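Local atomic coordinates of putative phosphosugar isomerase (Clostridium difficile, PDB entry 3G68), a protein that probably acts on a phosphorylated sugar or amino sugar as an isomerase of the double-SIS family, whose relatives include glucosamine-6-phosphate synthase. Residues R14-I19 with K179-I184; T150-M155 with Q310-I315. All blocks are in the same frame, centred on the assembly; numbering follows the deposited sequence.

Contact 1: residues R14-I19 with K179-I184; sequences RMREII and KILDAI
Two helices of this double-SIS protein pack antiparallel here, helix 4-20 near the N-terminus and helix 170-184, and Ile-184 reaches across to Met-15, Arg-16 and Ile-19. Over these segments the axes run at 167° and come no closer than 10.8 Å, a gap bridged by apolar side chains and the aliphatic part of Arg-16. Ile-184 is the centre of it. Its CD1 meets the tip of Ile-19, CD1 to CD1 at 3.6 Å. The selenomethionine Met-15 is modelled in two conformers; in the one described here its CE lies 3.5 Å from Ile-184 CD1. In that conformer the Met-15 chain is extended through chi2 and then bends at its last torsion (chi3 66°), which brings the methyl back against the isoleucine. Ile-19 CD1 is shared further: Leu-181 CD2 sits 3.6 Å from it, and Ile-180 CG2 is a looser neighbour. On the other flank the Arg-16 chain, extended from CG to NE, runs alongside Ile-184, the two chains pointing opposite ways, and Ile-184 CG2 comes obliquely to the guanidinium, 3.9 Å from Arg-16 NE. A second subunit lies close by: Glu-10 of that subunit packs on Arg-16, and its Arg-14 forms a salt bridge with Asp-182. The polar link between the segments is indirect. A single water accepts from Arg-16 NE at 3.2 Å and donates to Leu-181 O at 2.8 Å.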
loop_
_atom_site.group_PDB
_atom_site.type_symbol
_atom_site.label_atom_id
_atom_site.label_comp_id
_atom_site.label_asym_id
_atom_site.label_seq_id
_atom_site.Cartn_x
_atom_site.Cartn_y
_atom_site.Cartn_z
ATOM N N ARG B 14 26.519 22.453 -19.958
ATOM C CA ARG B 14 27.970 22.699 -19.969
ATOM C C ARG B 14 28.471 23.133 -18.609
ATOM O O ARG B 14 29.532 22.683 -18.164
ATOM C CB ARG B 14 28.382 23.726 -21.042
ATOM C CG ARG B 14 28.344 23.209 -22.484
ATOM C CD ARG B 14 29.267 22.015 -22.714
ATOM N NE ARG B 14 29.278 21.609 -24.115
ATOM C CZ ARG B 14 29.991 20.603 -24.623
ATOM N NH1 ARG B 14 30.778 19.850 -23.855
ATOM N NH2 ARG B 14 29.903 20.341 -25.924
HETATM N N MSE B 15 27.707 23.982 -17.913
HETATM C CA MSE B 15 28.119 24.483 -16.592
HETATM C C MSE B 15 28.233 23.342 -15.574
HETATM O O MSE B 15 29.210 23.263 -14.816
HETATM C CB MSE B 15 27.174 25.580 -16.106
HETATM C CG MSE B 15 27.269 26.871 -16.926
HETATM SE SE MSE B 15 26.209 28.317 -16.148
HETATM C CE MSE B 15 27.287 28.515 -14.453
ATOM N N ARG B 16 27.266 22.453 -15.597
ATOM C CA ARG B 16 27.265 21.275 -14.714
ATOM C C ARG B 16 28.452 20.348 -14.995
ATOM O O ARG B 16 29.019 19.785 -14.050
ATOM C CB ARG B 16 25.980 20.507 -14.847
ATOM C CG ARG B 16 24.823 21.243 -14.270
ATOM C CD ARG B 16 23.578 20.616 -14.695
ATOM N NE ARG B 16 22.477 21.432 -14.249
ATOM C CZ ARG B 16 21.313 21.528 -14.865
ATOM N NH1 ARG B 16 21.082 20.861 -15.987
ATOM N NH2 ARG B 16 20.392 22.314 -14.349
ATOM N N GLU B 17 28.833 20.204 -16.269
ATOM C CA GLU B 17 30.006 19.416 -16.657
ATOM C C GLU B 17 31.313 20.007 -16.134
ATOM O O GLU B 17 32.225 19.282 -15.661
ATOM C CB GLU B 17 30.124 19.282 -18.165
ATOM C CG GLU B 17 29.035 18.415 -18.767
ATOM C CD GLU B 17 29.036 18.431 -20.280
ATOM O OE1 GLU B 17 29.802 19.233 -20.862
ATOM O OE2 GLU B 17 28.233 17.667 -20.871
ATOM N N ILE B 18 31.392 21.325 -16.218
ATOM C CA ILE B 18 32.527 22.070 -15.731
ATOM C C ILE B 18 32.682 21.916 -14.223
ATOM O O ILE B 18 33.773 21.697 -13.738
ATOM C CB ILE B 18 32.453 23.544 -16.169
ATOM C CG1 ILE B 18 32.673 23.613 -17.692
ATOM C CG2 ILE B 18 33.519 24.379 -15.420
ATOM C CD1 ILE B 18 32.430 25.002 -18.279
ATOM N N ILE B 19 31.586 22.032 -13.495
ATOM C CA ILE B 19 31.566 21.821 -12.042
ATOM C C ILE B 19 32.082 20.400 -11.695
ATOM O O ILE B 19 32.971 20.265 -10.863
ATOM C CB ILE B 19 30.140 22.112 -11.484
ATOM C CG1 ILE B 19 29.934 23.627 -11.389
ATOM C CG2 ILE B 19 29.897 21.458 -10.099
ATOM C CD1 ILE B 19 28.449 24.056 -11.189
ATOM N N LYS B 179 24.886 26.054 -4.101
ATOM C CA LYS B 179 24.247 27.371 -4.368
ATOM C C LYS B 179 24.362 27.764 -5.852
ATOM O O LYS B 179 23.407 28.244 -6.468
ATOM C CB LYS B 179 24.871 28.467 -3.496
ATOM C CG LYS B 179 24.603 28.306 -2.055
ATOM C CD LYS B 179 25.248 29.497 -1.319
ATOM C CE LYS B 179 24.962 29.453 0.138
ATOM N NZ LYS B 179 25.845 30.401 0.805
ATOM N N ILE B 180 25.540 27.557 -6.430
ATOM C CA ILE B 180 25.782 27.817 -7.851
ATOM C C ILE B 180 24.853 26.923 -8.659
ATOM O O ILE B 180 24.220 27.377 -9.603
ATOM C CB ILE B 180 27.262 27.557 -8.235
ATOM C CG1 ILE B 180 28.179 28.593 -7.574
ATOM C CG2 ILE B 180 27.467 27.575 -9.722
ATOM C CD1 ILE B 180 29.693 28.235 -7.661
ATOM N N LEU B 181 24.731 25.657 -8.268
ATOM C CA LEU B 181 23.817 24.732 -8.972
ATOM C C LEU B 181 22.359 25.196 -8.868
ATOM O O LEU B 181 21.578 25.062 -9.812
ATOM C CB LEU B 181 23.992 23.294 -8.457
ATOM C CG LEU B 181 25.267 22.584 -8.897
ATOM C CD1 LEU B 181 25.410 21.223 -8.160
ATOM C CD2 LEU B 181 25.297 22.382 -10.440
ATOM N N ASP B 182 22.002 25.763 -7.727
ATOM C CA ASP B 182 20.666 26.322 -7.529
ATOM C C ASP B 182 20.417 27.498 -8.507
ATOM O O ASP B 182 19.301 27.631 -8.983
ATOM C CB ASP B 182 20.456 26.859 -6.105
ATOM C CG ASP B 182 20.258 25.786 -5.040
ATOM O OD1 ASP B 182 19.958 24.618 -5.331
ATOM O OD2 ASP B 182 20.345 26.175 -3.855
ATOM N N ALA B 183 21.435 28.309 -8.826
ATOM C CA ALA B 183 21.296 29.402 -9.808
ATOM C C ALA B 183 21.196 28.823 -11.224
ATOM O O ALA B 183 20.338 29.200 -12.036
ATOM C CB ALA B 183 22.514 30.354 -9.718
ATOM N N ILE B 184 22.044 27.859 -11.519
ATOM C CA ILE B 184 22.060 27.218 -12.845
ATOM C C ILE B 184 20.700 26.565 -13.190
ATOM O O ILE B 184 20.250 26.615 -14.327
ATOM C CB ILE B 184 23.215 26.150 -12.915
ATOM C CG1 ILE B 184 24.602 26.837 -12.861
ATOM C CG2 ILE B 184 23.054 25.255 -14.121
ATOM C CD1 ILE B 184 25.784 25.823 -12.749
HETATM O O HOH W 1 21.685 22.747 -11.457
#

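Contact 2: residues T150-M155 with Q310-I315; sequences TKLNLM and QTFNFI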
loop_
_atom_site.group_PDB
_atom_site.type_symbol
_atom_site.label_atom_id
_atom_site.label_comp_id
_atom_site.label_asym_id
_atom_site.label_seq_id
_atom_site.Cartn_x
_atom_site.Cartn_y
_atom_site.Cartn_z
ATOM N N THR B 150 32.885 31.032 -18.502
ATOM C CA THR B 150 34.171 31.657 -18.110
ATOM C C THR B 150 34.033 32.249 -16.685
ATOM O O THR B 150 34.911 32.071 -15.820
ATOM C CB THR B 150 34.629 32.716 -19.163
ATOM O OG1 THR B 150 34.870 32.045 -20.424
ATOM C CG2 THR B 150 35.890 33.474 -18.713
ATOM N N LYS B 151 32.916 32.932 -16.415
ATOM C CA LYS B 151 32.638 33.399 -15.059
ATOM C C LYS B 151 32.635 32.216 -14.064
ATOM O O LYS B 151 33.232 32.303 -13.005
ATOM C CB LYS B 151 31.308 34.116 -14.973
ATOM C CG LYS B 151 31.259 35.444 -15.727
ATOM C CD LYS B 151 29.956 36.181 -15.403
ATOM C CE LYS B 151 28.698 35.512 -16.027
ATOM N NZ LYS B 151 27.487 36.328 -15.820
ATOM N N LEU B 152 31.965 31.120 -14.422
ATOM C CA LEU B 152 31.938 29.932 -13.565
ATOM C C LEU B 152 33.352 29.416 -13.324
ATOM O O LEU B 152 33.724 29.129 -12.196
ATOM C CB LEU B 152 31.110 28.809 -14.193
ATOM C CG LEU B 152 30.986 27.484 -13.438
ATOM C CD1 LEU B 152 30.472 27.648 -12.005
ATOM C CD2 LEU B 152 30.016 26.580 -14.219
ATOM N N ASN B 153 34.132 29.316 -14.389
ATOM C CA ASN B 153 35.523 28.811 -14.322
ATOM C C ASN B 153 36.396 29.625 -13.363
ATOM O O ASN B 153 37.184 29.065 -12.584
ATOM C CB ASN B 153 36.158 28.780 -15.729
ATOM C CG ASN B 153 36.827 27.449 -16.038
ATOM O OD1 ASN B 153 36.241 26.385 -15.802
ATOM N ND2 ASN B 153 38.036 27.495 -16.583
ATOM N N LEU B 154 36.232 30.947 -13.416
ATOM C CA LEU B 154 36.886 31.879 -12.494
ATOM C C LEU B 154 36.432 31.678 -11.033
ATOM O O LEU B 154 37.242 31.757 -10.115
ATOM C CB LEU B 154 36.633 33.318 -12.904
ATOM C CG LEU B 154 37.402 33.814 -14.133
ATOM C CD1 LEU B 154 36.751 35.073 -14.694
ATOM C CD2 LEU B 154 38.864 34.055 -13.761
HETATM N N MSE B 155 35.141 31.448 -10.821
HETATM C CA MSE B 155 34.649 31.200 -9.496
HETATM C C MSE B 155 35.211 29.876 -8.956
HETATM O O MSE B 155 35.561 29.809 -7.794
HETATM C CB MSE B 155 33.117 31.177 -9.461
HETATM C CG MSE B 155 32.504 32.543 -9.660
HETATM SE SE MSE B 155 30.579 32.390 -9.542
HETATM C CE MSE B 155 30.086 34.257 -9.363
ATOM N N GLN B 310 23.602 35.417 -8.548
ATOM C CA GLN B 310 22.581 36.007 -9.436
ATOM C C GLN B 310 23.145 36.262 -10.821
ATOM O O GLN B 310 22.375 36.427 -11.773
ATOM C CB GLN B 310 22.022 37.315 -8.849
ATOM C CG GLN B 310 23.060 38.450 -8.755
ATOM C CD GLN B 310 22.501 39.747 -8.170
ATOM O OE1 GLN B 310 21.305 40.008 -8.197
ATOM N NE2 GLN B 310 23.385 40.554 -7.632
ATOM N N THR B 311 24.469 36.333 -10.941
ATOM C CA THR B 311 25.126 36.524 -12.227
ATOM C C THR B 311 24.737 35.427 -13.245
ATOM O O THR B 311 24.803 35.635 -14.428
ATOM C CB THR B 311 26.675 36.620 -12.094
ATOM O OG1 THR B 311 27.238 37.104 -13.326
ATOM C CG2 THR B 311 27.285 35.259 -11.731
ATOM N N PHE B 312 24.343 34.256 -12.783
ATOM C CA PHE B 312 23.946 33.183 -13.710
ATOM C C PHE B 312 22.543 33.276 -14.251
ATOM O O PHE B 312 22.130 32.387 -14.991
ATOM C CB PHE B 312 24.204 31.814 -13.079
ATOM C CG PHE B 312 25.623 31.614 -12.779
ATOM C CD1 PHE B 312 26.554 31.594 -13.824
ATOM C CD2 PHE B 312 26.079 31.542 -11.464
ATOM C CE1 PHE B 312 27.925 31.462 -13.540
ATOM C CE2 PHE B 312 27.437 31.394 -11.197
ATOM C CZ PHE B 312 28.352 31.354 -12.239
ATOM N N ASN B 313 21.796 34.304 -13.841
ATOM C CA ASN B 313 20.459 34.518 -14.354
ATOM C C ASN B 313 20.125 35.910 -14.855
ATOM O O ASN B 313 19.292 36.022 -15.733
ATOM C CB ASN B 313 19.430 34.260 -13.246
ATOM C CG ASN B 313 19.479 32.851 -12.658
ATOM O OD1 ASN B 313 19.068 32.679 -11.521
ATOM N ND2 ASN B 313 19.937 31.850 -13.422
ATOM N N PHE B 314 20.741 36.964 -14.310
ATOM C CA PHE B 314 20.199 38.323 -14.522
ATOM C C PHE B 314 20.091 38.841 -15.949
ATOM O O PHE B 314 19.071 39.448 -16.304
ATOM C CB PHE B 314 20.900 39.387 -13.663
ATOM C CG PHE B 314 19.943 40.198 -12.870
ATOM C CD1 PHE B 314 19.015 41.010 -13.498
ATOM C CD2 PHE B 314 19.926 40.097 -11.475
ATOM C CE1 PHE B 314 18.091 41.758 -12.735
ATOM C CE2 PHE B 314 19.011 40.792 -10.730
ATOM C CZ PHE B 314 18.083 41.617 -11.362
ATOM N N ILE B 315 21.110 38.606 -16.768
ATOM C CA ILE B 315 21.112 39.151 -18.115
ATOM C C ILE B 315 20.574 38.209 -19.197
ATOM O O ILE B 315 20.567 38.567 -20.375
ATOM C CB ILE B 315 22.470 39.783 -18.524
ATOM C CG1 ILE B 315 23.592 38.772 -18.642
ATOM C CG2 ILE B 315 22.879 40.881 -17.550
ATOM C CD1 ILE B 315 24.828 39.398 -19.327
#
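Lys-151 and Thr-311 point at each other tip to tip where helix 145-165 of the SIS domain meets the loop between strand 299-300 and helix 316-324. Lys-151 NZ donates to Thr-311 OG1 at 2.6 Å and to Thr-311 O at 3.1 Å, the second bond coming from above the carbonyl plane, 48° out of it. A bend at chi3 (-71°) in the lysine chain turns the ammonium onto the threonine. Asp-222 joins both residues: one carboxylate oxygen makes a salt bridge with the lysine and the other a hydrogen bond with Thr-311 OG1, so the buried charge is probably balanced by the aspartate. One turn further along the helix, the selenomethionine Met-155 lies extended toward the loop and makes a Met-aromatic contact with Phe-312. Its SE is at the ring edge, 74° off the normal, and 3.6 Å from Phe-312 CZ. Leu-152 CA lies at the ring edge too, 4.1 Å from Phe-312 CZ. The neighbouring Thr-311 methyl covers one face of the ring, CG2 standing 3.8 Å above its centre, and that same CG2 meets Met-155 CE at 3.8 Å.

In the fold
Contacts 1 and 2 lie side by side, their centres about 10 Å apart, and share one buried core. In the conformer described, Met-15 CE lies 3.2 Å from Phe-312 CE1 and 3.4 Å from Leu-152 CD2, so the methyl that rests on Ile-184 in contact 1 also touches both segments of contact 2. A polar tie runs alongside, Asn-313 ND2 lying 3.0 Å from Ala-183 O in a probable hydrogen bond. The four segments alternate along the chain, and helix 170-184 is the next helix after 145-165. Contact 1 borders the second subunit, whereas no other chain of the assembly touches contact 2's segments.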